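Local coordinates for mandelate racemase / muconate lactonizing enzyme, C-terminal domain protein (Pseudovibrio sp. JE062, PDB 4JHM) that is of unknown function but belongs by family to the enolase superfamily, which joins a mixed alpha/beta capping domain to a modified TIM barrel, at residues G277-L282 with L311-A316; A223-S226 with K231-Q234; L70-P75 with R95-G100. One frame throughout, in Å; residues are numbered along the deposited sequence.

Contact 1. Residues G277-L282 with L311-A316; sequences GGITQL and LHVALA
Val313 meets Ile279 and Leu282 where two helices of the enolase-type barrel domain, 279-291 and 304-316, pack together. The contact is wholly apolar and buried. Ile279 and Leu282 stand three residues apart, nearly one helical turn, so both can face the same valine on the other helix. In Leu282, CG lies anti to the backbone N (chi1 179°), which carries CD2 out to the valine, 3.6 Å from Val313 CB. The two side chains lie at a slant to each other, and CG of Leu282 also approaches Val313 CG1 at 3.9 Å. Ile279 turns another way: its CG1 is anti to the carbonyl carbon (chi1 -57°), and a bend at the next torsion brings CD1 across while the side chain runs past Val313 in the opposite direction. A beta-branched valine suits this place because its short fork presents CG1 to Leu282 and CG2 to both neighbours. Gly278 occupies the N-cap of helix 279-291, its O accepting from both Gln281 N and Leu282 N; its backbone angles favour glycine. Leu123 of helix 123-127 and Ile109 of helix 100-119 also touch Ile279. Val313 CG2 is shared, 3.7 Å from both Ile279 CD1 and Leu282 CD2.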
loop_
_atom_site.group_PDB
_atom_site.type_symbol
_atom_site.label_atom_id
_atom_site.label_comp_id
_atom_site.label_asym_id
_atom_site.label_seq_id
_atom_site.Cartn_x
_atom_site.Cartn_y
_atom_site.Cartn_z
ATOM N N GLY A 277 7.373 31.114 9.226
ATOM C CA GLY A 277 7.267 31.370 10.660
ATOM C C GLY A 277 8.560 31.803 11.328
ATOM O O GLY A 277 8.655 31.807 12.554
ATOM N N GLY A 278 9.558 32.160 10.523
ATOM C CA GLY A 278 10.817 32.681 11.043
ATOM C C GLY A 278 11.904 31.638 11.229
ATOM O O GLY A 278 11.734 30.468 10.890
ATOM N N ILE A 279 13.028 32.086 11.780
ATOM C CA ILE A 279 14.188 31.243 12.044
ATOM C C ILE A 279 13.789 29.979 12.797
ATOM O O ILE A 279 14.186 28.872 12.436
ATOM C CB ILE A 279 15.224 32.009 12.896
ATOM C CG1 ILE A 279 15.653 33.306 12.200
ATOM C CG2 ILE A 279 16.443 31.146 13.176
ATOM C CD1 ILE A 279 16.518 33.105 10.973
ATOM N N THR A 280 13.009 30.161 13.855
ATOM C CA THR A 280 12.544 29.062 14.689
ATOM C C THR A 280 12.049 27.862 13.885
ATOM O O THR A 280 12.307 26.716 14.249
ATOM C CB THR A 280 11.395 29.537 15.592
ATOM O OG1 THR A 280 11.924 30.332 16.664
ATOM C CG2 THR A 280 10.610 28.356 16.156
ATOM N N GLN A 281 11.335 28.125 12.797
ATOM C CA GLN A 281 10.690 27.066 12.039
ATOM C C GLN A 281 11.560 26.572 10.894
ATOM O O GLN A 281 11.652 25.367 10.657
ATOM C CB GLN A 281 9.346 27.555 11.496
ATOM C CG GLN A 281 8.357 27.955 12.583
ATOM C CD GLN A 281 7.892 26.772 13.407
ATOM O OE1 GLN A 281 8.308 26.594 14.548
ATOM N NE2 GLN A 281 7.041 25.943 12.822
ATOM N N LEU A 282 12.185 27.493 10.168
ATOM C CA LEU A 282 13.046 27.097 9.065
ATOM C C LEU A 282 14.022 26.088 9.615
ATOM O O LEU A 282 14.127 24.966 9.123
ATOM C CB LEU A 282 13.812 28.288 8.493
ATOM C CG LEU A 282 14.752 27.936 7.334
ATOM C CD1 LEU A 282 13.961 27.442 6.129
ATOM C CD2 LEU A 282 15.606 29.131 6.945
ATOM N N LEU A 311 20.330 32.889 4.982
ATOM C CA LEU A 311 21.741 32.565 4.838
ATOM C C LEU A 311 22.287 31.987 6.141
ATOM O O LEU A 311 23.075 31.037 6.134
ATOM C CB LEU A 311 22.539 33.804 4.428
ATOM C CG LEU A 311 24.065 33.662 4.475
ATOM C CD1 LEU A 311 24.551 32.507 3.614
ATOM C CD2 LEU A 311 24.732 34.956 4.040
ATOM N N HIS A 312 21.863 32.561 7.261
ATOM C CA HIS A 312 22.372 32.150 8.559
ATOM C C HIS A 312 21.993 30.712 8.873
ATOM O O HIS A 312 22.828 29.899 9.266
ATOM C CB HIS A 312 21.860 33.086 9.654
ATOM C CG HIS A 312 22.714 34.296 9.849
ATOM N ND1 HIS A 312 23.941 34.242 10.473
ATOM C CD2 HIS A 312 22.528 35.588 9.494
ATOM C CE1 HIS A 312 24.471 35.451 10.499
ATOM N NE2 HIS A 312 23.634 36.286 9.912
ATOM N N VAL A 313 20.722 30.401 8.693
ATOM C CA VAL A 313 20.244 29.061 8.951
ATOM C C VAL A 313 20.995 28.066 8.067
ATOM O O VAL A 313 21.383 26.996 8.526
ATOM C CB VAL A 313 18.725 28.968 8.717
ATOM C CG1 VAL A 313 18.214 27.577 9.049
ATOM C CG2 VAL A 313 18.006 30.015 9.556
ATOM N N ALA A 314 21.221 28.431 6.807
ATOM C CA ALA A 314 21.909 27.544 5.864
ATOM C C ALA A 314 23.372 27.321 6.257
ATOM O O ALA A 314 23.952 26.285 5.942
ATOM C CB ALA A 314 21.812 28.089 4.444
ATOM N N LEU A 315 23.966 28.290 6.942
ATOM C CA LEU A 315 25.351 28.155 7.398
ATOM C C LEU A 315 25.454 27.273 8.644
ATOM O O LEU A 315 26.519 26.739 8.950
ATOM C CB LEU A 315 25.968 29.532 7.664
ATOM C CG LEU A 315 26.681 30.193 6.477
ATOM C CD1 LEU A 315 26.012 29.890 5.146
ATOM C CD2 LEU A 315 26.763 31.692 6.690
ATOM N N ALA A 316 24.338 27.109 9.347
ATOM C CA ALA A 316 24.308 26.311 10.567
ATOM C C ALA A 316 24.166 24.815 10.278
ATOM O O ALA A 316 24.455 23.987 11.135
ATOM C CB ALA A 316 23.177 26.784 11.466
#

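Contact 2. Residues A223-S226 with K231-Q234; sequences APVS and KTYQ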
loop_
_atom_site.group_PDB
_atom_site.type_symbol
_atom_site.label_atom_id
_atom_site.label_comp_id
_atom_site.label_asym_id
_atom_site.label_seq_id
_atom_site.Cartn_x
_atom_site.Cartn_y
_atom_site.Cartn_z
ATOM N N ALA A 223 9.137 24.339 -8.956
ATOM C CA ALA A 223 7.739 24.720 -9.120
ATOM C C ALA A 223 7.225 24.369 -10.515
ATOM O O ALA A 223 6.823 25.254 -11.268
ATOM C CB ALA A 223 7.574 26.209 -8.859
ATOM N N PRO A 224 7.246 23.077 -10.867
ATOM C CA PRO A 224 6.774 22.651 -12.182
ATOM C C PRO A 224 5.293 22.941 -12.364
ATOM O O PRO A 224 4.895 23.499 -13.385
ATOM C CB PRO A 224 7.041 21.142 -12.192
ATOM C CG PRO A 224 7.190 20.748 -10.757
ATOM C CD PRO A 224 7.732 21.953 -10.051
ATOM N N VAL A 225 4.492 22.577 -11.367
ATOM C CA VAL A 225 3.053 22.824 -11.383
ATOM C C VAL A 225 2.582 23.322 -10.010
ATOM O O VAL A 225 3.397 23.633 -9.130
ATOM C CB VAL A 225 2.277 21.556 -11.781
ATOM C CG1 VAL A 225 2.540 21.213 -13.236
ATOM C CG2 VAL A 225 2.662 20.383 -10.899
ATOM N N SER A 226 1.269 23.414 -9.830
ATOM C CA SER A 226 0.716 23.816 -8.546
ATOM C C SER A 226 1.253 22.918 -7.448
ATOM O O SER A 226 1.225 21.698 -7.576
ATOM C CB SER A 226 -0.803 23.713 -8.564
ATOM O OG SER A 226 -1.317 23.745 -7.246
ATOM N N LYS A 231 0.049 14.266 -6.600
ATOM C CA LYS A 231 0.289 13.127 -7.492
ATOM C C LYS A 231 1.240 13.447 -8.662
ATOM O O LYS A 231 2.060 12.606 -9.048
ATOM C CB LYS A 231 -1.040 12.572 -8.025
ATOM C CG LYS A 231 -1.655 11.469 -7.172
ATOM C CD LYS A 231 -3.173 11.493 -7.258
ATOM C CE LYS A 231 -3.787 10.112 -7.086
ATOM N NZ LYS A 231 -3.850 9.356 -8.374
ATOM N N THR A 232 1.140 14.650 -9.220
ATOM C CA THR A 232 1.997 15.036 -10.336
ATOM C C THR A 232 3.444 15.160 -9.890
ATOM O O THR A 232 4.356 14.641 -10.550
ATOM C CB THR A 232 1.549 16.362 -10.966
ATOM O OG1 THR A 232 0.265 16.190 -11.575
ATOM C CG2 THR A 232 2.531 16.815 -12.022
ATOM N N TYR A 233 3.654 15.853 -8.773
ATOM C CA TYR A 233 4.978 15.946 -8.170
ATOM C C TYR A 233 5.552 14.543 -7.912
ATOM O O TYR A 233 6.708 14.265 -8.230
ATOM C CB TYR A 233 4.909 16.724 -6.863
ATOM C CG TYR A 233 5.206 18.202 -6.980
ATOM C CD1 TYR A 233 6.509 18.669 -6.910
ATOM C CD2 TYR A 233 4.185 19.134 -7.126
ATOM C CE1 TYR A 233 6.796 20.015 -7.005
ATOM C CE2 TYR A 233 4.465 20.489 -7.217
ATOM C CZ TYR A 233 5.776 20.923 -7.155
ATOM O OH TYR A 233 6.083 22.265 -7.243
ATOM N N GLN A 234 4.737 13.663 -7.341
ATOM C CA GLN A 234 5.153 12.288 -7.081
ATOM C C GLN A 234 5.655 11.608 -8.347
ATOM O O GLN A 234 6.642 10.864 -8.315
ATOM C CB GLN A 234 4.002 11.476 -6.486
ATOM C CG GLN A 234 3.708 11.812 -5.033
ATOM C CD GLN A 234 2.600 10.955 -4.445
ATOM O OE1 GLN A 234 1.519 10.856 -5.012
ATOM N NE2 GLN A 234 2.866 10.340 -3.300
#
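The ring of Tyr233 reaches from helix 230-239 back to Pro224 and its neighbours in the loop just before that helix, part of a strand-loop-helix unit of the beta/alpha barrel. The proline ring crosses the tyrosine at about a right angle. Its CG sits over the aromatic ring, off-centre, 4.2 Å from the centroid of Tyr233 and 29° from the ring normal, a CH-pi contact. Pro224 CD lies nearer the phenol end, 3.6 Å from Tyr233 CZ. The backbone O of Ser226 instead meets the ring at its edge, near the ring plane and 3.5 Å from Tyr233 CE2, where the slightly positive C-H edge suits a carbonyl. An aromatic ring suits this place, giving an apolar surface to proline and an edge to a peptide oxygen. Val225 runs antiparallel to the tyrosine side chain. Its CG2, held between the backbone N and the carbonyl carbon (chi1 -68° for CG1), passes CE2 of Tyr233 at 4.1 Å and meets Thr232 CG2 at 3.7 Å. Thr232 thus gives its methyl to the valine, while its OG1 is hydrogen-bonded to Asp229. Around this centre, helix 203-215 touches Pro224 and Val225 through Ala206, and Ile244 of strand 243-245 packs on Pro224 and Tyr233.

Contact 3. Residues L70-P75 with R95-G100; sequences LRTIVP and RCTWGG
Ile73 and Thr72, on helix 65-73, meet Arg95 and Thr97 of the loop that leads from helix 85-92 into helix 100-119. The contact thus ties together two helical parts of the enolase-type N-terminal capping domain. Leu70 comes first: its side chain turns from the loop toward Leu13 of strand 8-16 and Ile107 of helix 100-119, while its carbonyl O accepts from both Ile73 N and Val74 N, the amides three and four residues on. Thr72 then points at the loop. Its OG1 lies between the backbone N and the carbonyl carbon (chi1 65°), where it can bond back to Ser69 O, as threonine often does in a helix; Thr97 OG1 is 4.1 Å from it, too far for a bond, and pairs with Ser69 OG instead. Ile73 carries most of the contact and uses both its branches. The longer, through CG1 and an extended CD1, meets the methyl of Thr97 at about a right angle. The shorter, CG2, lies 4.1 Å from Arg95 CG. A branched isoleucine suits a site that must fill two directions at once. Arg95 lends only its aliphatic stem here: the chain bends away at chi2 and chi3, and its guanidinium forms a salt bridge with Glu59 of a neighbouring subunit. On the loop side, Thr97 opens a type I turn to Gly100, whose positive phi favours glycine, and its OG1 also takes a weak capping bond from Gly99 N at 3.3 Å. Threonine suits the place because its hydroxyl serves Ser69 and Gly99 while its methyl faces the isoleucine: Thr97 CG2 rests 3.6 Å from Ile73 CD1.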
loop_
_atom_site.group_PDB
_atom_site.type_symbol
_atom_site.label_atom_id
_atom_site.label_comp_id
_atom_site.label_asym_id
_atom_site.label_seq_id
_atom_site.Cartn_x
_atom_site.Cartn_y
_atom_site.Cartn_z
ATOM N N LEU A 70 0.535 42.982 10.862
ATOM C CA LEU A 70 1.476 43.132 11.962
ATOM C C LEU A 70 0.941 44.077 13.028
ATOM O O LEU A 70 1.186 43.883 14.220
ATOM C CB LEU A 70 2.817 43.649 11.439
ATOM C CG LEU A 70 3.776 42.566 10.941
ATOM C CD1 LEU A 70 4.739 43.122 9.905
ATOM C CD2 LEU A 70 4.531 41.954 12.112
ATOM N N ARG A 71 0.211 45.099 12.597
ATOM C CA ARG A 71 -0.361 46.071 13.524
ATOM C C ARG A 71 -1.228 45.407 14.588
ATOM O O ARG A 71 -1.211 45.809 15.746
ATOM C CB ARG A 71 -1.206 47.097 12.767
ATOM C CG ARG A 71 -1.926 48.085 13.674
ATOM C CD ARG A 71 -2.659 49.147 12.870
ATOM N NE ARG A 71 -2.817 50.389 13.621
ATOM C CZ ARG A 71 -3.909 50.727 14.298
ATOM N NH1 ARG A 71 -4.961 49.919 14.323
ATOM N NH2 ARG A 71 -3.948 51.884 14.949
ATOM N N THR A 72 -1.993 44.398 14.183
ATOM C CA THR A 72 -2.951 43.760 15.073
ATOM C C THR A 72 -2.278 42.733 15.980
ATOM O O THR A 72 -2.844 42.319 16.991
ATOM C CB THR A 72 -4.085 43.086 14.272
ATOM O OG1 THR A 72 -3.562 42.009 13.485
ATOM C CG2 THR A 72 -4.753 44.092 13.354
ATOM N N ILE A 73 -1.062 42.338 15.620
ATOM C CA ILE A 73 -0.341 41.295 16.340
ATOM C C ILE A 73 0.542 41.853 17.453
ATOM O O ILE A 73 0.532 41.348 18.577
ATOM C CB ILE A 73 0.569 40.507 15.384
ATOM C CG1 ILE A 73 -0.267 39.656 14.427
ATOM C CG2 ILE A 73 1.523 39.622 16.167
ATOM C CD1 ILE A 73 0.548 39.007 13.330
ATOM N N VAL A 74 1.288 42.906 17.130
ATOM C CA VAL A 74 2.424 43.341 17.946
ATOM C C VAL A 74 2.115 44.090 19.250
ATOM O O VAL A 74 2.982 44.172 20.118
ATOM C CB VAL A 74 3.401 44.208 17.121
ATOM C CG1 VAL A 74 3.950 43.417 15.944
ATOM C CG2 VAL A 74 2.728 45.486 16.649
ATOM N N PRO A 75 0.901 44.643 19.404
ATOM C CA PRO A 75 0.658 45.338 20.671
ATOM C C PRO A 75 0.882 44.440 21.890
ATOM O O PRO A 75 1.292 44.922 22.948
ATOM C CB PRO A 75 -0.813 45.753 20.570
ATOM C CG PRO A 75 -1.092 45.820 19.111
ATOM C CD PRO A 75 -0.257 44.730 18.500
ATOM N N ARG A 95 -2.040 33.937 17.419
ATOM C CA ARG A 95 -2.544 35.245 16.996
ATOM C C ARG A 95 -3.384 35.120 15.727
ATOM O O ARG A 95 -2.870 34.752 14.674
ATOM C CB ARG A 95 -1.388 36.209 16.714
ATOM C CG ARG A 95 -0.488 36.548 17.892
ATOM C CD ARG A 95 -1.270 36.947 19.127
ATOM N NE ARG A 95 -1.300 35.850 20.084
ATOM C CZ ARG A 95 -2.133 35.769 21.112
ATOM N NH1 ARG A 95 -3.023 36.726 21.324
ATOM N NH2 ARG A 95 -2.073 34.723 21.927
ATOM N N CYS A 96 -4.670 35.443 15.821
ATOM C CA CYS A 96 -5.558 35.372 14.668
ATOM C C CYS A 96 -5.332 36.560 13.730
ATOM O O CYS A 96 -5.460 37.713 14.141
ATOM C CB CYS A 96 -7.018 35.333 15.126
ATOM S SG CYS A 96 -7.451 33.895 16.140
ATOM N N THR A 97 -4.988 36.267 12.477
ATOM C CA THR A 97 -4.801 37.292 11.444
ATOM C C THR A 97 -4.590 36.629 10.095
ATOM O O THR A 97 -3.767 35.725 9.971
ATOM C CB THR A 97 -3.575 38.187 11.720
ATOM O OG1 THR A 97 -3.363 39.068 10.612
ATOM C CG2 THR A 97 -2.327 37.346 11.914
ATOM N N TRP A 98 -5.313 37.091 9.079
ATOM C CA TRP A 98 -5.210 36.512 7.734
ATOM C C TRP A 98 -3.844 36.716 7.089
ATOM O O TRP A 98 -3.583 36.176 6.017
ATOM C CB TRP A 98 -6.292 37.076 6.808
ATOM C CG TRP A 98 -7.646 36.530 7.092
ATOM C CD1 TRP A 98 -8.741 37.226 7.505
ATOM C CD2 TRP A 98 -8.046 35.162 7.000
ATOM N NE1 TRP A 98 -9.807 36.373 7.672
ATOM C CE2 TRP A 98 -9.405 35.099 7.370
ATOM C CE3 TRP A 98 -7.385 33.980 6.641
ATOM C CZ2 TRP A 98 -10.117 33.902 7.391
ATOM C CZ3 TRP A 98 -8.089 32.795 6.667
ATOM C CH2 TRP A 98 -9.443 32.764 7.041
ATOM N N GLY A 99 -2.981 37.502 7.726
ATOM C CA GLY A 99 -1.604 37.641 7.265
ATOM C C GLY A 99 -0.863 36.319 7.369
ATOM O O GLY A 99 -0.063 35.966 6.501
ATOM N N GLY A 100 -1.125 35.589 8.445
ATOM C CA GLY A 100 -0.529 34.274 8.642
ATOM C C GLY A 100 0.947 34.283 8.993
ATOM O O GLY A 100 1.451 35.217 9.616
#

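All three contacts are mainly buried, but they differ in place. Contact 1 lies deepest, about 10 Å from the centre of the chain to its own centre, and joins two barrel helices by branched aliphatic chains alone. Contact 2, in the same barrel domain, is more local: a loop and the helix that follows it meet through an aromatic ring, a proline and backbone carbonyls. Contact 3 belongs to the capping domain, mixes aliphatic packing with hydroxyl groups and lies along much of its length against a neighbouring subunit, which contact 2 meets more sparingly, through Lys231 and Ser226. Nearest atoms of contacts 1 and 3 are about 7 Å apart, and helix 100-119 touches both; contact 2 stands about 16 Å or more from either.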